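Local coordinates for clostripain-related protein (Bacteroides thetaiotaomicron, PDB 6N9J) that probably hydrolyses peptide bonds as a secreted cysteine protease of the clostripain (C11) family, and is captured here with an irreversible peptide inhibitor, at residues M138-L143 / Y170-R175; V84-M89 / N144-V149; H288-L293 / N305-M310. One frame throughout, in Å; residues are numbered along the deposited sequence.

Interaction 1: residues M138-L143 / Y170-R175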
ATOM      1  N   MET A 138      -7.887   2.317  10.787  1.00 17.03           N
ATOM      2  CA  MET A 138      -6.661   2.814  11.392  1.00 17.72           C
ATOM      3  C   MET A 138      -6.221   4.140  10.765  1.00 17.30           C
ATOM      4  O   MET A 138      -6.061   4.248   9.556  1.00 18.74           O
ATOM      5  CB  MET A 138      -5.541   1.758  11.275  1.00 14.16           C
ATOM      6  CG  MET A 138      -4.546   1.758  12.437  1.00 20.59           C
ATOM      7  SD  MET A 138      -3.140   0.603  12.288  1.00 14.16           S
ATOM      8  CE  MET A 138      -2.461   0.751  13.928  1.00 24.18           C
ATOM      9  N   ASN A 139      -6.033   5.152  11.599  1.00 17.38           N
ATOM     10  CA  ASN A 139      -5.515   6.430  11.129  1.00 17.47           C
ATOM     11  C   ASN A 139      -4.002   6.324  10.940  1.00 20.83           C
ATOM     12  O   ASN A 139      -3.335   5.608  11.686  1.00 19.63           O
ATOM     13  CB  ASN A 139      -5.882   7.545  12.112  1.00 17.80           C
ATOM     14  CG  ASN A 139      -7.370   7.876  12.090  1.00 22.15           C
ATOM     15  OD1 ASN A 139      -7.850   8.526  11.162  1.00 25.60           O
ATOM     16  ND2 ASN A 139      -8.105   7.444  13.120  1.00 24.35           N
ATOM     17  N   ILE A 140      -3.461   7.016   9.942  1.00 22.28           N
ATOM     18  CA  ILE A 140      -2.046   6.865   9.603  1.00 22.42           C
ATOM     19  C   ILE A 140      -1.100   7.222  10.762  1.00 22.81           C
ATOM     20  O   ILE A 140      -0.081   6.561  10.931  1.00 25.23           O
ATOM     21  CB  ILE A 140      -1.677   7.695   8.351  1.00 23.07           C
ATOM     22  CG1 ILE A 140      -2.642   7.372   7.210  1.00 19.71           C
ATOM     23  CG2 ILE A 140      -0.234   7.416   7.919  1.00 22.05           C
ATOM     24  CD1 ILE A 140      -2.688   5.911   6.846  1.00 16.53           C
ATOM     25  N   PRO A 141      -1.427   8.252  11.571  1.00 23.35           N
ATOM     26  CA  PRO A 141      -0.616   8.421  12.784  1.00 23.91           C
ATOM     27  C   PRO A 141      -0.646   7.224  13.746  1.00 25.63           C
ATOM     28  O   PRO A 141       0.353   6.978  14.421  1.00 25.40           O
ATOM     29  CB  PRO A 141      -1.238   9.655  13.432  1.00 23.37           C
ATOM     30  CG  PRO A 141      -1.662  10.464  12.269  1.00 22.52           C
ATOM     31  CD  PRO A 141      -2.221   9.468  11.294  1.00 21.54           C
ATOM     32  N   ASP A 142      -1.764   6.502  13.805  1.00 27.24           N
ATOM     33  CA  ASP A 142      -1.861   5.293  14.629  1.00 27.69           C
ATOM     34  C   ASP A 142      -1.017   4.161  14.044  1.00 23.97           C
ATOM     35  O   ASP A 142      -0.360   3.430  14.776  1.00 23.03           O
ATOM     36  CB  ASP A 142      -3.322   4.833  14.768  1.00 28.91           C
ATOM     37  CG  ASP A 142      -4.154   5.769  15.625  1.00 32.34           C
ATOM     38  OD1 ASP A 142      -3.592   6.388  16.552  1.00 33.68           O
ATOM     39  OD2 ASP A 142      -5.375   5.881  15.378  1.00 35.18           O
ATOM     40  N   LEU A 143      -1.041   4.028  12.719  1.00 21.86           N
ATOM     41  CA  LEU A 143      -0.192   3.057  12.037  1.00 21.18           C
ATOM     42  C   LEU A 143       1.293   3.348  12.280  1.00 23.03           C
ATOM     43  O   LEU A 143       2.089   2.430  12.469  1.00 21.09           O
ATOM     44  CB  LEU A 143      -0.494   3.044  10.539  1.00 17.81           C
ATOM     45  CG  LEU A 143       0.287   2.084   9.642  1.00 19.69           C
ATOM     46  CD1 LEU A 143       0.132   0.625  10.092  1.00 19.04           C
ATOM     47  CD2 LEU A 143      -0.140   2.241   8.200  1.00 17.97           C
ATOM     48  N   TYR A 170       5.229  10.123   3.211  1.00 17.27           N
ATOM     49  CA  TYR A 170       6.027  11.078   3.981  1.00 17.18           C
ATOM     50  C   TYR A 170       5.799  10.878   5.484  1.00 17.96           C
ATOM     51  O   TYR A 170       6.751  10.917   6.264  1.00 19.72           O
ATOM     52  CB  TYR A 170       5.733  12.538   3.592  1.00 16.10           C
ATOM     53  CG  TYR A 170       6.767  13.503   4.164  1.00 16.47           C
ATOM     54  CD1 TYR A 170       7.955  13.759   3.486  1.00 17.76           C
ATOM     55  CD2 TYR A 170       6.577  14.111   5.398  1.00 16.94           C
ATOM     56  CE1 TYR A 170       8.908  14.608   4.009  1.00 20.68           C
ATOM     57  CE2 TYR A 170       7.521  14.964   5.927  1.00 19.85           C
ATOM     58  CZ  TYR A 170       8.685  15.212   5.228  1.00 22.11           C
ATOM     59  OH  TYR A 170       9.634  16.062   5.753  1.00 27.38           O
ATOM     60  N   GLN A 171       4.548  10.651   5.886  1.00 17.36           N
ATOM     61  CA  GLN A 171       4.220  10.449   7.306  1.00 19.24           C
ATOM     62  C   GLN A 171       4.911   9.224   7.907  1.00 20.41           C
ATOM     63  O   GLN A 171       5.282   9.216   9.090  1.00 20.40           O
ATOM     64  CB  GLN A 171       2.713  10.305   7.501  1.00 19.69           C
ATOM     65  CG  GLN A 171       2.254  10.541   8.936  1.00 21.30           C
ATOM     66  CD  GLN A 171       2.139  12.024   9.306  1.00 25.31           C
ATOM     67  OE1 GLN A 171       1.851  12.887   8.461  1.00 25.22           O
ATOM     68  NE2 GLN A 171       2.355  12.321  10.585  1.00 27.60           N
ATOM     69  N   LEU A 172       5.066   8.192   7.080  1.00 20.76           N
ATOM     70  CA  LEU A 172       5.677   6.932   7.485  1.00 17.63           C
ATOM     71  C   LEU A 172       7.114   6.763   7.004  1.00 19.02           C
ATOM     72  O   LEU A 172       7.639   5.652   7.044  1.00 21.32           O
ATOM     73  CB  LEU A 172       4.855   5.757   6.952  1.00 13.61           C
ATOM     74  CG  LEU A 172       3.379   5.729   7.337  1.00 15.68           C
ATOM     75  CD1 LEU A 172       2.687   4.574   6.641  1.00 14.36           C
ATOM     76  CD2 LEU A 172       3.245   5.600   8.823  1.00 17.58           C
ATOM     77  N   ARG A 173       7.750   7.839   6.543  1.00 18.17           N
ATOM     78  CA  ARG A 173       9.042   7.712   5.851  1.00 18.38           C
ATOM     79  C   ARG A 173      10.164   7.088   6.697  1.00 20.55           C
ATOM     80  O   ARG A 173      11.079   6.462   6.147  1.00 20.97           O
ATOM     81  CB  ARG A 173       9.512   9.077   5.325  1.00 16.08           C
ATOM     82  CG  ARG A 173       9.910  10.069   6.415  1.00 17.09           C
ATOM     83  CD  ARG A 173      10.067  11.477   5.870  1.00 17.49           C
ATOM     84  NE  ARG A 173      10.477  12.421   6.909  1.00 18.81           N
ATOM     85  CZ  ARG A 173       9.660  12.917   7.831  1.00 19.90           C
ATOM     86  NH1 ARG A 173       8.378  12.568   7.853  1.00 19.78           N
ATOM     87  NH2 ARG A 173      10.124  13.763   8.735  1.00 23.57           N
ATOM     88  N   ASN A 174      10.098   7.250   8.014  1.00 20.40           N
ATOM     89  CA  ASN A 174      11.154   6.733   8.887  1.00 24.02           C
ATOM     90  C   ASN A 174      10.947   5.269   9.277  1.00 23.62           C
ATOM     91  O   ASN A 174      11.705   4.720  10.085  1.00 22.18           O
ATOM     92  CB  ASN A 174      11.266   7.594  10.150  1.00 27.04           C
ATOM     93  CG  ASN A 174      11.789   8.990   9.861  1.00 33.10           C
ATOM     94  OD1 ASN A 174      12.744   9.166   9.099  1.00 35.98           O
ATOM     95  ND2 ASN A 174      11.156   9.994  10.462  1.00 32.75           N
ATOM     96  N   ARG A 175       9.930   4.634   8.697  1.00 21.41           N
ATOM     97  CA  ARG A 175       9.596   3.253   9.043  1.00 22.10           C
ATOM     98  C   ARG A 175      10.104   2.236   8.024  1.00 20.49           C
ATOM     99  O   ARG A 175      10.237   1.055   8.345  1.00 19.65           O
ATOM    100  CB  ARG A 175       8.081   3.093   9.192  1.00 23.51           C
ATOM    101  CG  ARG A 175       7.495   3.944  10.282  1.00 25.38           C
ATOM    102  CD  ARG A 175       8.187   3.652  11.599  1.00 27.83           C
ATOM    103  NE  ARG A 175       7.592   4.430  12.673  1.00 33.07           N
ATOM    104  CZ  ARG A 175       8.242   4.828  13.759  1.00 39.09           C
ATOM    105  NH1 ARG A 175       7.605   5.536  14.683  1.00 41.13           N
ATOM    106  NH2 ARG A 175       9.526   4.518  13.921  1.00 39.93           N
TER

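Interaction 2: residues V84-M89 / N144-V149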
ATOM      1  N   VAL A  84      -7.076  -3.663  13.653  1.00 28.04           N
ATOM      2  CA  VAL A  84      -6.538  -2.348  13.319  1.00 29.13           C
ATOM      3  C   VAL A  84      -6.473  -1.460  14.571  1.00 28.64           C
ATOM      4  O   VAL A  84      -6.288  -0.246  14.478  1.00 29.60           O
ATOM      5  CB  VAL A  84      -7.366  -1.652  12.203  1.00 21.00           C
ATOM      6  CG1 VAL A  84      -7.361  -2.507  10.931  1.00 21.78           C
ATOM      7  CG2 VAL A  84      -8.760  -1.408  12.657  1.00 18.61           C
ATOM      8  N   ASP A  85      -6.624  -2.074  15.743  1.00 26.00           N
ATOM      9  CA  ASP A  85      -6.353  -1.390  17.004  1.00 27.36           C
ATOM     10  C   ASP A  85      -4.837  -1.364  17.253  1.00 24.55           C
ATOM     11  O   ASP A  85      -4.141  -2.316  16.911  1.00 22.94           O
ATOM     12  CB  ASP A  85      -7.079  -2.077  18.157  1.00 31.42           C
ATOM     13  CG  ASP A  85      -6.605  -1.594  19.515  1.00 35.67           C
ATOM     14  OD1 ASP A  85      -5.721  -2.259  20.108  1.00 37.67           O
ATOM     15  OD2 ASP A  85      -7.109  -0.552  19.986  1.00 35.91           O
ATOM     16  N   VAL A  86      -4.325  -0.281  17.833  1.00 23.78           N
ATOM     17  CA  VAL A  86      -2.879  -0.074  17.881  1.00 26.42           C
ATOM     18  C   VAL A  86      -2.163  -1.124  18.723  1.00 25.96           C
ATOM     19  O   VAL A  86      -1.126  -1.646  18.324  1.00 23.96           O
ATOM     20  CB  VAL A  86      -2.518   1.321  18.427  1.00 29.02           C
ATOM     21  CG1 VAL A  86      -1.000   1.520  18.414  1.00 25.53           C
ATOM     22  CG2 VAL A  86      -3.198   2.398  17.605  1.00 30.13           C
ATOM     23  N   ASP A  87      -2.736  -1.436  19.879  1.00 28.83           N
ATOM     24  CA  ASP A  87      -2.134  -2.367  20.812  1.00 27.95           C
ATOM     25  C   ASP A  87      -2.237  -3.806  20.322  1.00 26.44           C
ATOM     26  O   ASP A  87      -1.409  -4.641  20.676  1.00 26.12           O
ATOM     27  CB  ASP A  87      -2.778  -2.224  22.189  1.00 32.88           C
ATOM     28  CG  ASP A  87      -2.493  -0.869  22.831  1.00 39.22           C
ATOM     29  OD1 ASP A  87      -1.424  -0.277  22.556  1.00 37.96           O
ATOM     30  OD2 ASP A  87      -3.344  -0.391  23.613  1.00 44.49           O
ATOM     31  N   VAL A  88      -3.245  -4.094  19.506  1.00 25.56           N
ATOM     32  CA  VAL A  88      -3.368  -5.407  18.882  1.00 22.56           C
ATOM     33  C   VAL A  88      -2.242  -5.632  17.871  1.00 21.86           C
ATOM     34  O   VAL A  88      -1.549  -6.659  17.925  1.00 20.76           O
ATOM     35  CB  VAL A  88      -4.722  -5.580  18.173  1.00 21.17           C
ATOM     36  CG1 VAL A  88      -4.688  -6.767  17.208  1.00 18.52           C
ATOM     37  CG2 VAL A  88      -5.835  -5.740  19.194  1.00 20.27           C
ATOM     38  N   MET A  89      -2.075  -4.666  16.962  1.00 18.58           N
ATOM     39  CA  MET A  89      -1.062  -4.712  15.910  1.00 17.40           C
ATOM     40  C   MET A  89       0.338  -4.719  16.488  1.00 15.83           C
ATOM     41  O   MET A  89       1.212  -5.407  15.985  1.00 16.45           O
ATOM     42  CB  MET A  89      -1.208  -3.515  14.951  1.00 19.52           C
ATOM     43  CG  MET A  89      -0.107  -3.436  13.888  1.00 14.44           C
ATOM     44  SD  MET A  89      -0.264  -2.102  12.656  1.00 18.69           S
ATOM     45  CE  MET A  89      -1.710  -2.658  11.772  1.00 16.29           C
ATOM     46  N   ASN A 144       1.662   4.627  12.274  1.00 25.47           N
ATOM     47  CA  ASN A 144       3.051   5.025  12.503  1.00 27.28           C
ATOM     48  C   ASN A 144       3.489   4.737  13.931  1.00 25.60           C
ATOM     49  O   ASN A 144       4.662   4.493  14.197  1.00 29.19           O
ATOM     50  CB  ASN A 144       3.245   6.515  12.188  1.00 29.32           C
ATOM     51  CG  ASN A 144       4.700   6.884  12.005  1.00 32.20           C
ATOM     52  OD1 ASN A 144       5.500   6.078  11.532  1.00 31.89           O
ATOM     53  ND2 ASN A 144       5.052   8.109  12.378  1.00 34.22           N
ATOM     54  N   GLU A 145       2.539   4.771  14.854  1.00 26.83           N
ATOM     55  CA  GLU A 145       2.825   4.450  16.245  1.00 29.59           C
ATOM     56  C   GLU A 145       3.006   2.944  16.430  1.00 27.03           C
ATOM     57  O   GLU A 145       3.883   2.505  17.179  1.00 27.33           O
ATOM     58  CB  GLU A 145       1.711   4.973  17.163  1.00 34.00           C
ATOM     59  CG  GLU A 145       1.795   4.486  18.615  1.00 38.81           C
ATOM     60  CD  GLU A 145       3.123   4.827  19.287  1.00 44.76           C
ATOM     61  OE1 GLU A 145       3.739   5.848  18.903  1.00 47.87           O
ATOM     62  OE2 GLU A 145       3.559   4.075  20.195  1.00 45.86           O
ATOM     63  N   ALA A 146       2.185   2.148  15.752  1.00 24.80           N
ATOM     64  CA  ALA A 146       2.320   0.696  15.869  1.00 23.39           C
ATOM     65  C   ALA A 146       3.658   0.281  15.276  1.00 21.18           C
ATOM     66  O   ALA A 146       4.410  -0.465  15.887  1.00 24.48           O
ATOM     67  CB  ALA A 146       1.174  -0.022  15.182  1.00 21.93           C
ATOM     68  N   LEU A 147       3.970   0.820  14.103  1.00 18.49           N
ATOM     69  CA  LEU A 147       5.237   0.553  13.440  1.00 21.04           C
ATOM     70  C   LEU A 147       6.464   0.915  14.297  1.00 25.08           C
ATOM     71  O   LEU A 147       7.577   0.477  14.004  1.00 24.54           O
ATOM     72  CB  LEU A 147       5.290   1.306  12.111  1.00 14.14           C
ATOM     73  CG  LEU A 147       4.468   0.712  10.972  1.00 13.31           C
ATOM     74  CD1 LEU A 147       4.458   1.691   9.807  1.00 15.40           C
ATOM     75  CD2 LEU A 147       5.042  -0.605  10.527  1.00 17.80           C
ATOM     76  N   SER A 148       6.255   1.692  15.361  1.00 28.13           N
ATOM     77  CA  SER A 148       7.364   2.177  16.177  1.00 30.94           C
ATOM     78  C   SER A 148       7.996   1.073  17.028  1.00 33.43           C
ATOM     79  O   SER A 148       9.143   1.200  17.440  1.00 36.76           O
ATOM     80  CB  SER A 148       6.910   3.326  17.087  1.00 30.78           C
ATOM     81  OG  SER A 148       6.273   2.842  18.262  1.00 30.93           O
ATOM     82  N   VAL A 149       7.244   0.011  17.307  1.00 31.75           N
ATOM     83  CA  VAL A 149       7.749  -1.118  18.085  1.00 29.31           C
ATOM     84  C   VAL A 149       8.297  -2.197  17.161  1.00 29.89           C
ATOM     85  O   VAL A 149       8.830  -3.202  17.615  1.00 30.06           O
ATOM     86  CB  VAL A 149       6.660  -1.758  18.981  1.00 28.34           C
ATOM     87  CG1 VAL A 149       5.966  -0.704  19.839  1.00 29.30           C
ATOM     88  CG2 VAL A 149       5.655  -2.519  18.134  1.00 25.27           C
TER

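Interaction 3: residues H288-L293 / N305-M310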
ATOM      1  N   HIS A 288      -5.344  13.118  -6.787  1.00 20.87           N
ATOM      2  CA  HIS A 288      -4.831  13.579  -8.073  1.00 18.49           C
ATOM      3  C   HIS A 288      -3.354  13.262  -8.235  1.00 15.85           C
ATOM      4  O   HIS A 288      -2.633  13.145  -7.250  1.00 15.18           O
ATOM      5  CB  HIS A 288      -5.051  15.090  -8.227  1.00 18.55           C
ATOM      6  CG  HIS A 288      -6.492  15.468  -8.356  1.00 17.44           C
ATOM      7  ND1 HIS A 288      -7.280  15.779  -7.270  1.00 20.19           N
ATOM      8  CD2 HIS A 288      -7.294  15.546  -9.441  1.00 15.79           C
ATOM      9  CE1 HIS A 288      -8.506  16.048  -7.682  1.00 21.14           C
ATOM     10  NE2 HIS A 288      -8.540  15.919  -8.998  1.00 18.58           N
ATOM     11  N   ASP A 289      -2.898  13.156  -9.479  1.00 14.44           N
ATOM     12  CA  ASP A 289      -1.493  12.879  -9.718  1.00 17.01           C
ATOM     13  C   ASP A 289      -0.603  14.055  -9.294  1.00 21.64           C
ATOM     14  O   ASP A 289      -0.760  15.190  -9.772  1.00 14.03           O
ATOM     15  CB  ASP A 289      -1.259  12.531 -11.186  1.00 16.96           C
ATOM     16  CG  ASP A 289       0.164  12.068 -11.449  1.00 20.62           C
ATOM     17  OD1 ASP A 289       0.509  10.893 -11.121  1.00 20.04           O
ATOM     18  OD2 ASP A 289       0.933  12.885 -11.986  1.00 21.80           O
ATOM     19  N   LEU A 290       0.344  13.760  -8.404  1.00 23.55           N
ATOM     20  CA  LEU A 290       1.235  14.772  -7.839  1.00 24.73           C
ATOM     21  C   LEU A 290       2.050  15.527  -8.894  1.00 21.25           C
ATOM     22  O   LEU A 290       2.182  16.750  -8.810  1.00 20.42           O
ATOM     23  CB  LEU A 290       2.182  14.132  -6.817  1.00 26.33           C
ATOM     24  CG  LEU A 290       3.224  15.070  -6.201  1.00 27.30           C
ATOM     25  CD1 LEU A 290       2.558  16.130  -5.338  1.00 29.39           C
ATOM     26  CD2 LEU A 290       4.233  14.294  -5.398  1.00 25.05           C
ATOM     27  N   MET A 291       2.599  14.814  -9.879  1.00 19.25           N
ATOM     28  CA  MET A 291       3.354  15.492 -10.939  1.00 20.15           C
ATOM     29  C   MET A 291       2.430  16.379 -11.766  1.00 22.38           C
ATOM     30  O   MET A 291       2.816  17.472 -12.183  1.00 24.63           O
ATOM     31  CB  MET A 291       4.077  14.490 -11.852  1.00 17.20           C
ATOM     32  CG  MET A 291       4.849  15.168 -13.019  1.00 28.35           C
ATOM     33  SD  MET A 291       6.177  16.288 -12.510  1.00 18.06           S
ATOM     34  CE  MET A 291       7.512  15.133 -12.226  1.00 20.31           C
ATOM     35  N   GLY A 292       1.210  15.892 -11.998  1.00 22.51           N
ATOM     36  CA  GLY A 292       0.209  16.624 -12.754  1.00 22.82           C
ATOM     37  C   GLY A 292      -0.142  17.907 -12.042  1.00 19.81           C
ATOM     38  O   GLY A 292      -0.293  18.955 -12.669  1.00 23.63           O
ATOM     39  N   LEU A 293      -0.223  17.843 -10.720  1.00 18.01           N
ATOM     40  CA  LEU A 293      -0.453  19.052  -9.931  1.00 21.35           C
ATOM     41  C   LEU A 293       0.679  20.078 -10.089  1.00 23.96           C
ATOM     42  O   LEU A 293       0.421  21.262 -10.301  1.00 23.88           O
ATOM     43  CB  LEU A 293      -0.633  18.711  -8.452  1.00 19.42           C
ATOM     44  CG  LEU A 293      -0.803  19.909  -7.508  1.00 19.23           C
ATOM     45  CD1 LEU A 293      -1.981  20.752  -7.925  1.00 18.31           C
ATOM     46  CD2 LEU A 293      -0.957  19.479  -6.057  1.00 17.93           C
ATOM     47  N   ASN A 305      12.334  22.111 -13.474  1.00 29.75           N
ATOM     48  CA  ASN A 305      13.201  21.078 -14.022  1.00 29.83           C
ATOM     49  C   ASN A 305      14.009  20.414 -12.912  1.00 26.86           C
ATOM     50  O   ASN A 305      14.399  19.268 -13.038  1.00 28.25           O
ATOM     51  CB  ASN A 305      14.132  21.654 -15.095  1.00 31.26           C
ATOM     52  CG  ASN A 305      13.375  22.141 -16.327  1.00 34.29           C
ATOM     53  OD1 ASN A 305      12.241  21.730 -16.577  1.00 35.20           O
ATOM     54  ND2 ASN A 305      14.004  23.021 -17.103  1.00 35.64           N
ATOM     55  N   HIS A 306      14.263  21.144 -11.830  1.00 26.17           N
ATOM     56  CA  HIS A 306      14.926  20.575 -10.672  1.00 26.68           C
ATOM     57  C   HIS A 306      13.963  19.664  -9.906  1.00 27.36           C
ATOM     58  O   HIS A 306      14.348  18.596  -9.433  1.00 25.23           O
ATOM     59  CB  HIS A 306      15.452  21.662  -9.744  1.00 28.92           C
ATOM     60  CG  HIS A 306      16.034  21.120  -8.475  1.00 33.35           C
ATOM     61  ND1 HIS A 306      17.304  20.590  -8.404  1.00 34.04           N
ATOM     62  CD2 HIS A 306      15.506  20.993  -7.232  1.00 33.07           C
ATOM     63  CE1 HIS A 306      17.540  20.172  -7.175  1.00 34.05           C
ATOM     64  NE2 HIS A 306      16.464  20.405  -6.444  1.00 33.53           N
ATOM     65  N   TYR A 307      12.711  20.103  -9.789  1.00 27.95           N
ATOM     66  CA  TYR A 307      11.687  19.312  -9.126  1.00 26.92           C
ATOM     67  C   TYR A 307      11.529  17.954  -9.795  1.00 25.34           C
ATOM     68  O   TYR A 307      11.414  16.938  -9.119  1.00 22.14           O
ATOM     69  CB  TYR A 307      10.338  20.045  -9.114  1.00 25.95           C
ATOM     70  CG  TYR A 307       9.249  19.212  -8.489  1.00 25.82           C
ATOM     71  CD1 TYR A 307       9.066  19.202  -7.114  1.00 26.29           C
ATOM     72  CD2 TYR A 307       8.420  18.410  -9.269  1.00 25.83           C
ATOM     73  CE1 TYR A 307       8.090  18.428  -6.534  1.00 25.57           C
ATOM     74  CE2 TYR A 307       7.441  17.627  -8.693  1.00 22.66           C
ATOM     75  CZ  TYR A 307       7.280  17.644  -7.327  1.00 23.98           C
ATOM     76  OH  TYR A 307       6.314  16.865  -6.738  1.00 26.78           O
ATOM     77  N   LYS A 308      11.518  17.940 -11.125  1.00 26.96           N
ATOM     78  CA  LYS A 308      11.355  16.684 -11.852  1.00 27.37           C
ATOM     79  C   LYS A 308      12.498  15.716 -11.540  1.00 25.96           C
ATOM     80  O   LYS A 308      12.275  14.513 -11.435  1.00 25.12           O
ATOM     81  CB  LYS A 308      11.266  16.931 -13.355  1.00 28.71           C
ATOM     82  CG  LYS A 308      10.000  17.684 -13.767  1.00 33.76           C
ATOM     83  CD  LYS A 308       9.705  17.532 -15.250  1.00 37.77           C
ATOM     84  CE  LYS A 308      10.809  18.129 -16.106  1.00 42.13           C
ATOM     85  NZ  LYS A 308      10.583  17.877 -17.563  1.00 43.88           N
ATOM     86  N   GLU A 309      13.709  16.245 -11.392  1.00 25.23           N
ATOM     87  CA  GLU A 309      14.859  15.415 -11.028  1.00 26.88           C
ATOM     88  C   GLU A 309      14.666  14.783  -9.657  1.00 22.07           C
ATOM     89  O   GLU A 309      14.889  13.594  -9.491  1.00 22.25           O
ATOM     90  CB  GLU A 309      16.157  16.223 -11.038  1.00 30.87           C
ATOM     91  CG  GLU A 309      16.438  16.986 -12.327  1.00 37.72           C
ATOM     92  CD  GLU A 309      16.887  16.091 -13.467  1.00 42.28           C
ATOM     93  OE1 GLU A 309      16.755  14.851 -13.344  1.00 39.09           O
ATOM     94  OE2 GLU A 309      17.384  16.634 -14.484  1.00 46.63           O
ATOM     95  N   MET A 310      14.260  15.591  -8.680  1.00 21.46           N
ATOM     96  CA  MET A 310      14.033  15.103  -7.329  1.00 20.54           C
ATOM     97  C   MET A 310      12.876  14.128  -7.318  1.00 20.73           C
ATOM     98  O   MET A 310      12.859  13.179  -6.541  1.00 17.86           O
ATOM     99  CB  MET A 310      13.754  16.261  -6.369  1.00 19.00           C
ATOM    100  CG  MET A 310      14.911  17.226  -6.205  1.00 20.42           C
ATOM    101  SD  MET A 310      16.460  16.506  -5.605  1.00 18.26           S
ATOM    102  CE  MET A 310      17.346  16.343  -7.138  1.00 20.39           C
TER

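Interaction 1: residues M138-L143 / Y170-R175
Leu172 points its branched end at Ile140 and Leu143 and gives one methyl to each. Its CD2 lies 4.0 Å from CG2 of Ile140, while its CD1 stands 4.0 Å from CD2 of Leu143. The leucine crosses both partners at about a right angle, so the methyls meet without the chains lying alongside one another. Leu172 is the first residue past helix 166-171 to leave helical angles; its chi2 of 175° extends the CD1 branch, the one that reaches Leu143, and CD2 is left turned to Ile140. Ile140 answers with CG2, the branch anti to its backbone N. All three side chains are buried, which suits their purely hydrocarbon character. An alanine in place of Leu172 would probably leave Ile140 CG2 and Leu143 CD2 without their methyl partners and open a gap between the two segments.

The side toward solvent is more polar: Gln171 is partly exposed where the other three are buried. It offers only its aliphatic part, CG coming 4.1 Å from Ile140 CG2. A bend at chi2 (80°) separates this hydrocarbon from the amide, whose OE1 accepts from Glu365 N. Farther out, away from the helix 140-146 residues, Arg173 lays its CD over the centre of the Tyr170 ring, and its NH1 donates to Tyr170 O across 2.8 Å, with the oxygen in the guanidinium plane. The backbone N of Arg173 reaches that same oxygen from the opposite face.

No hydrogen bond or salt bridge links the two segments, so the contact rests on apolar packing, while Gln171 OE1 finds its donor in Glu365 N.

Interaction 2: residues V84-M89 / N144-V149
Val86 and Met89, one turn apart on helix 86-99, both press against Ala146. The helix is prepared by Asp85 at its N-cap: OD1 accepts from Val88 N at 3.1 Å, with a weak second bond from Asp87 N. An aspartate suits this place, since its carboxylate takes up amides that the first turn would otherwise leave without acceptors, and its charge is likely to be favourable at a helix start.

Val86 follows, its CA only 5.6 Å from the CA of Ala146. CG1, the branch anti to the backbone N, does the touching, 4.2 Å from Ala146 CB and 4.1 Å from Glu145 CG. Glu145 lends just its methylene part and crosses the valine at about a right angle; its carboxylate forms a salt bridge with Lys90, one turn beyond Val86. Met89 comes a turn after Val86. Its chi1 and chi2, both near 180°, carry SD to within 3.6 Å of Ala146 CB, and the turn at chi3 (-68°) affects only CE. Alanine fits between these two partners because a single methyl allows the backbones to come close. Just beyond, Ser148 OG donates to Glu145 O at 2.6 Å.

This is close helix-to-helix packing over a small residue. Each helix precedes a strand of the central sheet, 105-110 and 155-159, which run parallel side by side, consistent with the alpha/beta architecture of clan CD peptidases.

Interaction 3: residues H288-L293 / N305-M310
Tyr307, on helix 301-314, meets both Leu290 and Met291 of helix 290-297, and its neighbour Lys308 meets Met291 as well. Tyr307 comes first, and its CG anti to the backbone N (chi1 177°) directs the ring toward helix 290-297. The hydroxyl end arrives at the branch point of Leu290, with OH 3.6 Å from CG and as near to the CD2 methyl. Met291 meets the same ring from its edge: SD is 4.2 Å from CE2, and lies 89° off the ring normal. This is a Met-aromatic contact in which the polarisable sulfur faces the rim of C-H groups and not the pi face. A long aromatic side chain suits this position because it bridges two segments whose nearest CA atoms, those of Met291 and Lys308, are 8.1 Å apart.

At Lys308 the aliphatic stem is what matters. Its CG lies 3.9 Å from CE of Met291, the two chains crossing at about a right angle, while the charged end leads away from the contact. Bends at chi2 and chi3 let flexible Met291 serve both neighbours, its sulfur going to the ring and its methyl to the lysine.

Helix 290-297 is capped by Asp289, whose OD2 accepts from Gly292 N at 3.0 Å. It rises directly from strand 288-289, which pairs antiparallel with strand 345-346. Phe304 and Tyr311 add further cover on Met291, and Tyr307 also touches Leu251 and Thr255, so helix 301-314 packs against both helix 290-297 and helix 248-259.

Following the chain from the N terminus, 84-89 comes first and 138-143 second; 144-149 then closes interaction 2, and 170-175 closes interaction 1. The two therefore cross along the sequence. They share helix 140-146, which packs on helix 86-99 through its later residues and on the end of helix 166-171 through its first turn. Their centres are 10 Å apart, and a probable hydrogen bond from Arg175 NE to Asn144 OD1 joins them directly. Interaction 3 follows in series: a short helical hairpin closed over 11 residues, its nearest atoms about 9 Å from interaction 1 and about 19 Å from interaction 2, binding together the later helices instead.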